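Local coordinates for protein HemO (PDB 1J77) that binds heme b and is a heme oxygenase that probably opens the porphyrin ring oxidatively in a bacterial pathogen, at residues A[52-65]-A[101-115]. Sequence-based numbering, arbitrary orientation.
With HEM (protoporphyrin IX containing Fe), chain B.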
ATOM      1  N   PHE A  52      -1.490  -5.678  -4.929  1.00 14.86           N
ATOM      2  CA  PHE A  52      -0.911  -5.368  -3.627  1.00 16.16           C
ATOM      3  C   PHE A  52      -1.929  -5.545  -2.494  1.00 15.36           C
ATOM      4  O   PHE A  52      -1.629  -6.124  -1.430  1.00 15.45           O
ATOM      5  CB  PHE A  52      -0.304  -3.963  -3.586  1.00 16.35           C
ATOM      6  CG  PHE A  52       0.327  -3.652  -2.251  1.00 17.55           C
ATOM      7  CD1 PHE A  52       1.557  -4.193  -1.907  1.00 19.04           C
ATOM      8  CD2 PHE A  52      -0.300  -2.842  -1.368  1.00 20.68           C
ATOM      9  CE1 PHE A  52       2.124  -3.922  -0.660  1.00 21.39           C
ATOM     10  CE2 PHE A  52       0.293  -2.579  -0.134  1.00 23.31           C
ATOM     11  CZ  PHE A  52       1.463  -3.116   0.178  1.00 20.93           C
ATOM     12  N   HIS A  53      -3.111  -4.988  -2.671  1.00 16.06           N
ATOM     13  CA  HIS A  53      -4.115  -5.074  -1.601  1.00 16.26           C
ATOM     14  C   HIS A  53      -4.643  -6.502  -1.440  1.00 16.50           C
ATOM     15  O   HIS A  53      -4.956  -6.922  -0.335  1.00 17.72           O
ATOM     16  CB  HIS A  53      -5.212  -4.036  -1.830  1.00 17.46           C
ATOM     17  CG  HIS A  53      -4.779  -2.688  -1.371  1.00 19.02           C
ATOM     18  ND1 HIS A  53      -4.283  -1.691  -2.202  1.00 22.46           N
ATOM     19  CD2 HIS A  53      -4.640  -2.227  -0.112  1.00 20.44           C
ATOM     20  CE1 HIS A  53      -3.945  -0.648  -1.466  1.00 21.88           C
ATOM     21  NE2 HIS A  53      -4.137  -0.954  -0.195  1.00 23.61           N
ATOM     22  N   LYS A  54      -4.705  -7.284  -2.498  1.00 17.39           N
ATOM     23  CA  LYS A  54      -5.030  -8.700  -2.309  1.00 16.96           C
ATOM     24  C   LYS A  54      -3.980  -9.408  -1.446  1.00 17.29           C
ATOM     25  O   LYS A  54      -4.307 -10.217  -0.566  1.00 17.22           O
ATOM     26  CB  LYS A  54      -5.191  -9.395  -3.666  1.00 17.80           C
ATOM     27  CG  LYS A  54      -5.363 -10.933  -3.591  1.00 19.72           C
ATOM     28  CD  LYS A  54      -6.575 -11.370  -2.887  1.00 23.08           C
ATOM     29  CE  LYS A  54      -6.620 -12.919  -2.758  1.00 24.20           C
ATOM     30  NZ  LYS A  54      -7.990 -13.379  -2.427  1.00 27.14           N
ATOM     31  N   ALA A  55      -2.718  -9.142  -1.699  1.00 17.67           N
ATOM     32  CA  ALA A  55      -1.598  -9.751  -1.021  1.00 15.37           C
ATOM     33  C   ALA A  55      -1.592  -9.512   0.486  1.00 16.70           C
ATOM     34  O   ALA A  55      -0.896 -10.239   1.205  1.00 18.45           O
ATOM     35  CB  ALA A  55      -0.281  -9.264  -1.627  1.00 17.16           C
ATOM     36  N   VAL A  56      -2.253  -8.451   0.935  1.00 16.18           N
ATOM     37  CA  VAL A  56      -2.279  -8.188   2.359  1.00 17.05           C
ATOM     38  C   VAL A  56      -3.605  -8.493   3.001  1.00 16.99           C
ATOM     39  O   VAL A  56      -3.759  -8.330   4.213  1.00 17.61           O
ATOM     40  CB  VAL A  56      -1.832  -6.752   2.716  1.00 17.81           C
ATOM     41  CG1 VAL A  56      -0.362  -6.483   2.352  1.00 18.25           C
ATOM     42  CG2 VAL A  56      -2.794  -5.702   2.136  1.00 17.31           C
ATOM     43  N   ASP A  57      -4.552  -8.996   2.227  1.00 17.29           N
ATOM     44  CA  ASP A  57      -5.910  -9.242   2.677  1.00 18.43           C
ATOM     45  C   ASP A  57      -6.006 -10.172   3.877  1.00 17.74           C
ATOM     46  O   ASP A  57      -6.756  -9.899   4.779  1.00 19.92           O
ATOM     47  CB  ASP A  57      -6.777  -9.753   1.524  1.00 18.72           C
ATOM     48  CG  ASP A  57      -8.220  -9.526   1.795  1.00 23.11           C
ATOM     49  OD1 ASP A  57      -9.013 -10.512   1.821  1.00 24.49           O
ATOM     50  OD2 ASP A  57      -8.603  -8.368   2.066  1.00 24.87           O
ATOM     51  N   HIS A  58      -5.218 -11.235   3.834  1.00 17.30           N
ATOM     52  CA  HIS A  58      -5.224 -12.241   4.913  1.00 18.38           C
ATOM     53  C   HIS A  58      -4.569 -11.681   6.192  1.00 18.56           C
ATOM     54  O   HIS A  58      -4.793 -12.206   7.317  1.00 20.09           O
ATOM     55  CB  HIS A  58      -4.496 -13.498   4.434  1.00 18.30           C
ATOM     56  CG  HIS A  58      -3.015 -13.323   4.274  1.00 18.90           C
ATOM     57  ND1 HIS A  58      -2.468 -12.465   3.333  1.00 18.21           N
ATOM     58  CD2 HIS A  58      -1.962 -13.816   4.979  1.00 20.10           C
ATOM     59  CE1 HIS A  58      -1.146 -12.485   3.440  1.00 17.60           C
ATOM     60  NE2 HIS A  58      -0.812 -13.274   4.448  1.00 19.59           N
ATOM     61  N   ILE A  59      -3.734 -10.652   6.057  1.00 18.70           N
ATOM     62  CA  ILE A  59      -3.109 -10.037   7.221  1.00 19.07           C
ATOM     63  C   ILE A  59      -4.128  -9.133   7.923  1.00 19.58           C
ATOM     64  O   ILE A  59      -4.202  -9.118   9.145  1.00 19.10           O
ATOM     65  CB  ILE A  59      -1.844  -9.258   6.808  1.00 18.32           C
ATOM     66  CG1 ILE A  59      -0.868 -10.189   6.086  1.00 19.75           C
ATOM     67  CG2 ILE A  59      -1.191  -8.586   8.069  1.00 19.91           C
ATOM     68  CD1 ILE A  59       0.383  -9.497   5.563  1.00 20.25           C
ATOM     69  N   TYR A  60      -4.928  -8.403   7.157  1.00 20.48           N
ATOM     70  CA  TYR A  60      -5.970  -7.535   7.729  1.00 20.90           C
ATOM     71  C   TYR A  60      -7.007  -8.353   8.469  1.00 21.69           C
ATOM     72  O   TYR A  60      -7.586  -7.881   9.446  1.00 23.31           O
ATOM     73  CB  TYR A  60      -6.668  -6.620   6.693  1.00 21.05           C
ATOM     74  CG  TYR A  60      -5.886  -5.317   6.415  1.00 18.82           C
ATOM     75  CD1 TYR A  60      -5.100  -5.163   5.275  1.00 19.57           C
ATOM     76  CD2 TYR A  60      -5.979  -4.236   7.269  1.00 19.76           C
ATOM     77  CE1 TYR A  60      -4.395  -4.000   5.035  1.00 18.97           C
ATOM     78  CE2 TYR A  60      -5.286  -3.076   7.047  1.00 20.35           C
ATOM     79  CZ  TYR A  60      -4.485  -2.954   5.924  1.00 18.82           C
ATOM     80  OH  TYR A  60      -3.807  -1.758   5.726  1.00 21.50           O
ATOM     81  N   LYS A  61      -7.155  -9.605   8.036  1.00 22.98           N
ATOM     82  CA  LYS A  61      -8.164 -10.487   8.623  1.00 24.19           C
ATOM     83  C   LYS A  61      -7.567 -11.447   9.632  1.00 25.22           C
ATOM     84  O   LYS A  61      -8.268 -12.361  10.146  1.00 27.12           O
ATOM     85  CB  LYS A  61      -8.839 -11.298   7.518  1.00 24.60           C
ATOM     86  CG  LYS A  61      -9.720 -10.495   6.568  1.00 24.25           C
ATOM     87  CD  LYS A  61     -10.112 -11.250   5.296  1.00 24.70           C
ATOM     88  CE  LYS A  61     -11.166 -10.520   4.496  1.00 23.03           C
ATOM     89  NZ  LYS A  61     -11.438 -11.124   3.148  1.00 23.05           N
ATOM     90  N   ASP A  62      -6.285 -11.328   9.897  1.00 25.46           N
ATOM     91  CA  ASP A  62      -5.606 -12.264  10.804  1.00 25.81           C
ATOM     92  C   ASP A  62      -6.244 -12.299  12.198  1.00 25.89           C
ATOM     93  O   ASP A  62      -6.490 -11.281  12.811  1.00 24.65           O
ATOM     94  CB  ASP A  62      -4.126 -11.910  10.860  1.00 25.37           C
ATOM     95  CG  ASP A  62      -3.323 -12.907  11.666  1.00 27.93           C
ATOM     96  OD1 ASP A  62      -3.061 -12.651  12.864  1.00 28.60           O
ATOM     97  OD2 ASP A  62      -2.936 -13.964  11.151  1.00 30.21           O
ATOM     98  N   ALA A  63      -6.587 -13.484  12.690  1.00 26.84           N
ATOM     99  CA  ALA A  63      -7.249 -13.503  13.998  1.00 27.85           C
ATOM    100  C   ALA A  63      -6.401 -12.921  15.115  1.00 27.56           C
ATOM    101  O   ALA A  63      -6.871 -12.130  15.873  1.00 27.11           O
ATOM    102  CB  ALA A  63      -7.683 -14.891  14.366  1.00 28.13           C
ATOM    103  N   GLU A  64      -5.143 -13.311  15.200  1.00 29.16           N
ATOM    104  CA  GLU A  64      -4.253 -12.769  16.236  1.00 30.48           C
ATOM    105  C   GLU A  64      -4.103 -11.241  16.167  1.00 29.64           C
ATOM    106  O   GLU A  64      -4.240 -10.536  17.171  1.00 29.37           O
ATOM    107  CB  GLU A  64      -2.901 -13.438  16.168  1.00 32.17           C
ATOM    108  CG  GLU A  64      -2.015 -13.165  17.368  1.00 36.44           C
ATOM    109  CD  GLU A  64      -1.160 -14.367  17.738  1.00 41.34           C
ATOM    110  OE1 GLU A  64      -0.063 -14.498  17.158  1.00 45.40           O
ATOM    111  OE2 GLU A  64      -1.583 -15.185  18.605  1.00 44.25           O
ATOM    112  N   LEU A  65      -3.860 -10.703  14.975  1.00 27.92           N
ATOM    113  CA  LEU A  65      -3.754  -9.269  14.875  1.00 26.74           C
ATOM    114  C   LEU A  65      -5.047  -8.526  15.145  1.00 26.12           C
ATOM    115  O   LEU A  65      -4.999  -7.398  15.574  1.00 25.63           O
ATOM    116  CB  LEU A  65      -3.236  -8.855  13.500  1.00 25.99           C
ATOM    117  CG  LEU A  65      -1.790  -9.280  13.296  1.00 26.10           C
ATOM    118  CD1 LEU A  65      -1.369  -8.953  11.837  1.00 26.50           C
ATOM    119  CD2 LEU A  65      -0.881  -8.587  14.307  1.00 28.06           C
ATOM    120  N   TYR A 101       2.152 -14.446   0.754  1.00 20.71           N
ATOM    121  CA  TYR A 101       1.158 -14.691   1.773  1.00 20.20           C
ATOM    122  C   TYR A 101       1.983 -14.752   3.043  1.00 20.78           C
ATOM    123  O   TYR A 101       2.205 -15.816   3.641  1.00 21.94           O
ATOM    124  CB  TYR A 101       0.449 -16.017   1.460  1.00 19.56           C
ATOM    125  CG  TYR A 101      -0.819 -16.319   2.199  1.00 18.36           C
ATOM    126  CD1 TYR A 101      -2.066 -15.859   1.745  1.00 19.02           C
ATOM    127  CD2 TYR A 101      -0.826 -17.131   3.313  1.00 18.84           C
ATOM    128  CE1 TYR A 101      -3.238 -16.173   2.403  1.00 19.21           C
ATOM    129  CE2 TYR A 101      -1.967 -17.442   3.947  1.00 18.36           C
ATOM    130  CZ  TYR A 101      -3.202 -16.985   3.504  1.00 18.24           C
ATOM    131  OH  TYR A 101      -4.362 -17.383   4.151  1.00 19.51           O
ATOM    132  N   GLU A 102       2.368 -13.569   3.509  1.00 20.41           N
ATOM    133  CA  GLU A 102       3.333 -13.477   4.580  1.00 21.98           C
ATOM    134  C   GLU A 102       2.673 -13.721   5.936  1.00 21.68           C
ATOM    135  O   GLU A 102       1.453 -13.544   6.128  1.00 21.31           O
ATOM    136  CB  GLU A 102       4.045 -12.111   4.538  1.00 21.57           C
ATOM    137  CG  GLU A 102       5.280 -12.051   5.434  1.00 24.47           C
ATOM    138  CD  GLU A 102       6.262 -13.175   5.221  1.00 25.87           C
ATOM    139  OE1 GLU A 102       7.128 -12.989   4.312  1.00 25.47           O
ATOM    140  OE2 GLU A 102       6.177 -14.234   5.979  1.00 23.41           O
ATOM    141  N   ALA A 103       3.510 -14.099   6.900  1.00 22.69           N
ATOM    142  CA  ALA A 103       3.033 -14.435   8.233  1.00 23.69           C
ATOM    143  C   ALA A 103       3.974 -13.909   9.306  1.00 23.73           C
ATOM    144  O   ALA A 103       5.068 -13.429   8.996  1.00 23.43           O
ATOM    145  CB  ALA A 103       2.931 -15.955   8.358  1.00 24.59           C
ATOM    146  N   GLY A 104       3.509 -13.967  10.556  1.00 24.13           N
ATOM    147  CA  GLY A 104       4.339 -13.641  11.698  1.00 24.09           C
ATOM    148  C   GLY A 104       4.819 -12.206  11.757  1.00 23.69           C
ATOM    149  O   GLY A 104       4.081 -11.263  11.432  1.00 22.75           O
ATOM    150  N   ASN A 105       6.042 -12.025  12.253  1.00 24.01           N
ATOM    151  CA  ASN A 105       6.581 -10.693  12.421  1.00 23.73           C
ATOM    152  C   ASN A 105       6.716  -9.970  11.082  1.00 23.88           C
ATOM    153  O   ASN A 105       6.414  -8.788  10.998  1.00 24.02           O
ATOM    154  CB  ASN A 105       7.899 -10.745  13.192  1.00 24.32           C
ATOM    155  CG  ASN A 105       7.700 -11.217  14.653  1.00 26.48           C
ATOM    156  OD1 ASN A 105       6.754 -10.821  15.314  1.00 29.51           O
ATOM    157  ND2 ASN A 105       8.625 -12.039  15.147  1.00 30.55           N
ATOM    158  N   LYS A 106       7.159 -10.686  10.062  1.00 23.22           N
ATOM    159  CA  LYS A 106       7.346 -10.086   8.729  1.00 23.26           C
ATOM    160  C   LYS A 106       5.994  -9.570   8.243  1.00 21.64           C
ATOM    161  O   LYS A 106       5.950  -8.522   7.558  1.00 20.39           O
ATOM    162  CB  LYS A 106       7.966 -11.069   7.746  1.00 24.63           C
ATOM    163  CG  LYS A 106       9.472 -11.313   7.958  1.00 27.87           C
ATOM    164  CD  LYS A 106      10.010 -12.371   7.021  1.00 30.88           C
ATOM    165  CE  LYS A 106      10.816 -11.759   5.916  1.00 31.81           C
ATOM    166  NZ  LYS A 106      11.425 -12.765   4.975  1.00 32.47           N
ATOM    167  N   ALA A 107       4.882 -10.259   8.560  1.00 20.60           N
ATOM    168  CA  ALA A 107       3.559  -9.796   8.114  1.00 20.76           C
ATOM    169  C   ALA A 107       3.194  -8.458   8.731  1.00 20.22           C
ATOM    170  O   ALA A 107       2.464  -7.680   8.149  1.00 20.61           O
ATOM    171  CB  ALA A 107       2.445 -10.872   8.364  1.00 20.41           C
ATOM    172  N   ILE A 108       3.711  -8.169   9.927  1.00 19.40           N
ATOM    173  CA  ILE A 108       3.480  -6.869  10.560  1.00 19.00           C
ATOM    174  C   ILE A 108       4.077  -5.733   9.708  1.00 19.11           C
ATOM    175  O   ILE A 108       3.465  -4.694   9.594  1.00 18.95           O
ATOM    176  CB  ILE A 108       4.015  -6.869  12.014  1.00 20.95           C
ATOM    177  CG1 ILE A 108       3.328  -7.966  12.823  1.00 23.13           C
ATOM    178  CG2 ILE A 108       3.739  -5.517  12.643  1.00 20.42           C
ATOM    179  CD1 ILE A 108       4.029  -8.273  14.137  1.00 27.02           C
ATOM    180  N   GLY A 109       5.243  -5.975   9.139  1.00 17.43           N
ATOM    181  CA  GLY A 109       5.839  -5.057   8.159  1.00 17.15           C
ATOM    182  C   GLY A 109       5.001  -4.803   6.910  1.00 17.63           C
ATOM    183  O   GLY A 109       4.923  -3.659   6.457  1.00 17.58           O
ATOM    184  N   TRP A 110       4.394  -5.838   6.349  1.00 17.56           N
ATOM    185  CA  TRP A 110       3.466  -5.677   5.230  1.00 16.93           C
ATOM    186  C   TRP A 110       2.277  -4.859   5.627  1.00 16.28           C
ATOM    187  O   TRP A 110       1.772  -4.027   4.862  1.00 16.66           O
ATOM    188  CB  TRP A 110       2.996  -7.022   4.631  1.00 16.67           C
ATOM    189  CG  TRP A 110       4.040  -7.741   3.879  1.00 17.67           C
ATOM    190  CD1 TRP A 110       5.175  -8.311   4.350  1.00 17.55           C
ATOM    191  CD2 TRP A 110       4.026  -7.991   2.478  1.00 16.57           C
ATOM    192  NE1 TRP A 110       5.891  -8.839   3.315  1.00 17.80           N
ATOM    193  CE2 TRP A 110       5.184  -8.700   2.156  1.00 18.23           C
ATOM    194  CE3 TRP A 110       3.132  -7.694   1.461  1.00 17.29           C
ATOM    195  CZ2 TRP A 110       5.491  -9.116   0.836  1.00 19.22           C
ATOM    196  CZ3 TRP A 110       3.434  -8.106   0.165  1.00 15.45           C
ATOM    197  CH2 TRP A 110       4.611  -8.787  -0.128  1.00 17.47           C
ATOM    198  N   LEU A 111       1.759  -5.112   6.828  1.00 16.21           N
ATOM    199  CA  LEU A 111       0.675  -4.328   7.307  1.00 16.21           C
ATOM    200  C   LEU A 111       1.001  -2.813   7.461  1.00 17.83           C
ATOM    201  O   LEU A 111       0.181  -1.976   7.098  1.00 16.86           O
ATOM    202  CB  LEU A 111       0.153  -4.927   8.637  1.00 17.00           C
ATOM    203  CG  LEU A 111      -1.027  -4.186   9.237  1.00 18.60           C
ATOM    204  CD1 LEU A 111      -2.210  -4.134   8.393  1.00 21.27           C
ATOM    205  CD2 LEU A 111      -1.368  -4.788  10.614  1.00 19.52           C
ATOM    206  N   TYR A 112       2.149  -2.516   8.034  1.00 17.41           N
ATOM    207  CA  TYR A 112       2.669  -1.137   8.111  1.00 17.98           C
ATOM    208  C   TYR A 112       2.697  -0.500   6.702  1.00 17.82           C
ATOM    209  O   TYR A 112       2.142   0.597   6.495  1.00 17.67           O
ATOM    210  CB  TYR A 112       4.067  -1.149   8.746  1.00 18.82           C
ATOM    211  CG  TYR A 112       4.822   0.146   8.509  1.00 20.57           C
ATOM    212  CD1 TYR A 112       4.529   1.298   9.250  1.00 22.10           C
ATOM    213  CD2 TYR A 112       5.781   0.204   7.527  1.00 19.71           C
ATOM    214  CE1 TYR A 112       5.194   2.487   8.989  1.00 22.49           C
ATOM    215  CE2 TYR A 112       6.444   1.402   7.232  1.00 20.34           C
ATOM    216  CZ  TYR A 112       6.153   2.545   7.974  1.00 21.07           C
ATOM    217  OH  TYR A 112       6.841   3.746   7.682  1.00 23.39           O
ATOM    218  N   CYS A 113       3.232  -1.212   5.727  1.00 17.31           N
ATOM    219  CA  CYS A 113       3.377  -0.688   4.349  1.00 17.85           C
ATOM    220  C   CYS A 113       2.006  -0.402   3.777  1.00 17.68           C
ATOM    221  O   CYS A 113       1.749   0.682   3.272  1.00 18.52           O
ATOM    222  CB  CYS A 113       4.097  -1.723   3.548  1.00 17.36           C
ATOM    223  SG  CYS A 113       4.470  -1.271   1.902  1.00 20.74           S
ATOM    224  N   ALA A 114       1.081  -1.371   3.855  1.00 17.17           N
ATOM    225  CA  ALA A 114      -0.218  -1.110   3.312  1.00 17.72           C
ATOM    226  C   ALA A 114      -0.995  -0.011   4.019  1.00 18.98           C
ATOM    227  O   ALA A 114      -1.705   0.773   3.381  1.00 19.22           O
ATOM    228  CB  ALA A 114      -1.078  -2.425   3.271  1.00 18.57           C
ATOM    229  N   GLU A 115      -0.900   0.024   5.357  1.00 18.32           N
ATOM    230  CA  GLU A 115      -1.687   0.983   6.070  1.00 19.42           C
ATOM    231  C   GLU A 115      -1.098   2.399   5.891  1.00 19.08           C
ATOM    232  O   GLU A 115      -1.859   3.376   5.730  1.00 20.28           O
ATOM    233  CB  GLU A 115      -1.898   0.548   7.522  1.00 20.46           C
ATOM    234  CG  GLU A 115      -3.015   1.341   8.213  1.00 24.31           C
ATOM    235  CD  GLU A 115      -4.339   1.311   7.509  1.00 25.32           C
ATOM    236  OE1 GLU A 115      -4.774   0.247   7.016  1.00 26.00           O
ATOM    237  OE2 GLU A 115      -5.002   2.358   7.459  1.00 27.20           O
TER
HETATM  238  CHA HEM B 300       3.608   8.000   3.825  1.00 21.93           C
HETATM  239  CHB HEM B 300       3.440  10.042  -0.562  1.00 21.71           C
HETATM  240  CHC HEM B 300       2.910   5.631  -2.577  1.00 20.05           C
HETATM  241  CHD HEM B 300       3.570   3.575   1.795  1.00 19.34           C
HETATM  242  C1A HEM B 300       3.511   8.934   2.823  1.00 22.53           C
HETATM  243  C2A HEM B 300       3.390  10.398   3.003  1.00 24.44           C
HETATM  244  C3A HEM B 300       3.348  10.927   1.782  1.00 23.29           C
HETATM  245  C4A HEM B 300       3.449   9.865   0.791  1.00 21.84           C
HETATM  246  CMA HEM B 300       3.224  12.437   1.458  1.00 26.04           C
HETATM  247  CAA HEM B 300       3.262  11.219   4.319  0.70 25.13           C
HETATM  248  CBA HEM B 300       1.778  11.460   4.598  0.70 27.00           C
HETATM  249  CGA HEM B 300       1.552  12.126   5.941  0.70 26.47           C
HETATM  250  O1A HEM B 300       2.477  12.065   6.803  0.70 28.59           O
HETATM  251  O2A HEM B 300       0.451  12.729   6.122  0.70 28.76           O
HETATM  252  C1B HEM B 300       3.275   9.037  -1.503  1.00 21.71           C
HETATM  253  C2B HEM B 300       3.110   9.245  -2.914  1.00 21.95           C
HETATM  254  C3B HEM B 300       2.995   8.017  -3.496  1.00 19.45           C
HETATM  255  C4B HEM B 300       3.014   7.022  -2.426  1.00 20.33           C
HETATM  256  CMB HEM B 300       3.094  10.665  -3.534  1.00 24.03           C
HETATM  257  CAB HEM B 300       2.749   7.689  -4.970  1.00 20.92           C
HETATM  258  CBB HEM B 300       3.275   8.426  -5.943  1.00 22.12           C
HETATM  259  C1C HEM B 300       2.986   4.714  -1.562  1.00 17.87           C
HETATM  260  C2C HEM B 300       2.785   3.271  -1.697  1.00 19.32           C
HETATM  261  C3C HEM B 300       3.030   2.713  -0.501  1.00 19.45           C
HETATM  262  C4C HEM B 300       3.279   3.748   0.463  1.00 19.35           C
HETATM  263  CMC HEM B 300       2.500   2.574  -3.035  1.00 21.90           C
HETATM  264  CAC HEM B 300       2.988   1.240  -0.116  1.00 21.90           C
HETATM  265  CBC HEM B 300       3.082   0.308  -1.060  1.00 25.59           C
HETATM  266  C1D HEM B 300       3.646   4.592   2.694  1.00 19.10           C
HETATM  267  C2D HEM B 300       3.850   4.359   4.100  1.00 18.06           C
HETATM  268  C3D HEM B 300       3.888   5.712   4.738  1.00 20.10           C
HETATM  269  C4D HEM B 300       3.682   6.633   3.646  1.00 21.03           C
HETATM  270  CMD HEM B 300       4.012   2.992   4.767  1.00 18.84           C
HETATM  271  CAD HEM B 300       4.016   6.068   6.219  1.00 22.64           C
HETATM  272  CBD HEM B 300       5.343   6.679   6.559  1.00 22.18           C
HETATM  273  CGD HEM B 300       5.312   6.845   8.062  1.00 25.59           C
HETATM  274  O1D HEM B 300       5.683   5.872   8.763  1.00 23.73           O
HETATM  275  O2D HEM B 300       4.980   7.970   8.550  1.00 28.65           O
HETATM  276  NA  HEM B 300       3.529   8.665   1.475  1.00 20.91           N
HETATM  277  NB  HEM B 300       3.253   7.674  -1.246  1.00 20.54           N
HETATM  278  NC  HEM B 300       3.261   4.940  -0.246  1.00 17.75           N
HETATM  279  ND  HEM B 300       3.550   5.964   2.421  1.00 20.32           N
HETATM  280 FE   HEM B 300       3.510   6.816   0.607  1.00 19.42          FE
HETATM  281  O   HOH W   1       1.773 -11.019   2.025  1.00 21.37           O
HETATM  282  O   HOH W   2      -4.694  -1.019   3.180  1.00 27.82           O
HETATM  283  O   HOH W   3       1.570   6.776   0.826  1.00 31.79           O
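Helix 52-60 meets helix 104-115 at 124° between their N-to-C directions, with the axes 9.7 Å apart where closest and Ile59 CA 6.7 Å from Ala107 CA. His58 and Tyr101 stack face to face, planes 10° apart and centroids 3.8 Å apart. His58 CG lies between its backbone N and carbonyl carbon (chi1 70°), bringing the ring between Tyr101 and Ile59 CG1. His58 NE2 donates to Glu102 O at 2.8 Å, in the carbonyl plane on a lone pair and close to the ring plane; stack and bond together restrict the ring's rotation. A water links Ala55 O to Glu102 N. Ile59 CD1 packs against both Ala107 CB and Trp110 CB, 3.7 Å from each. In this all-helical heme oxygenase fold, the far end of the contact reaches the heme pocket: Phe52 CE2 packs on Ala114 CB, heme CBC lies over one face of the Phe52 ring, toward its rim, and Cys113 SG sits 3.5 Å from heme CAC. Tyr112 OH donates to heme O1D. Leu111 CD1 covers a face of the Tyr60 ring, 3.7 Å from its centroid, while Tyr60 OH donates to Glu115 OE1 at 2.6 Å on the anti side, ring and carboxylate nearly perpendicular.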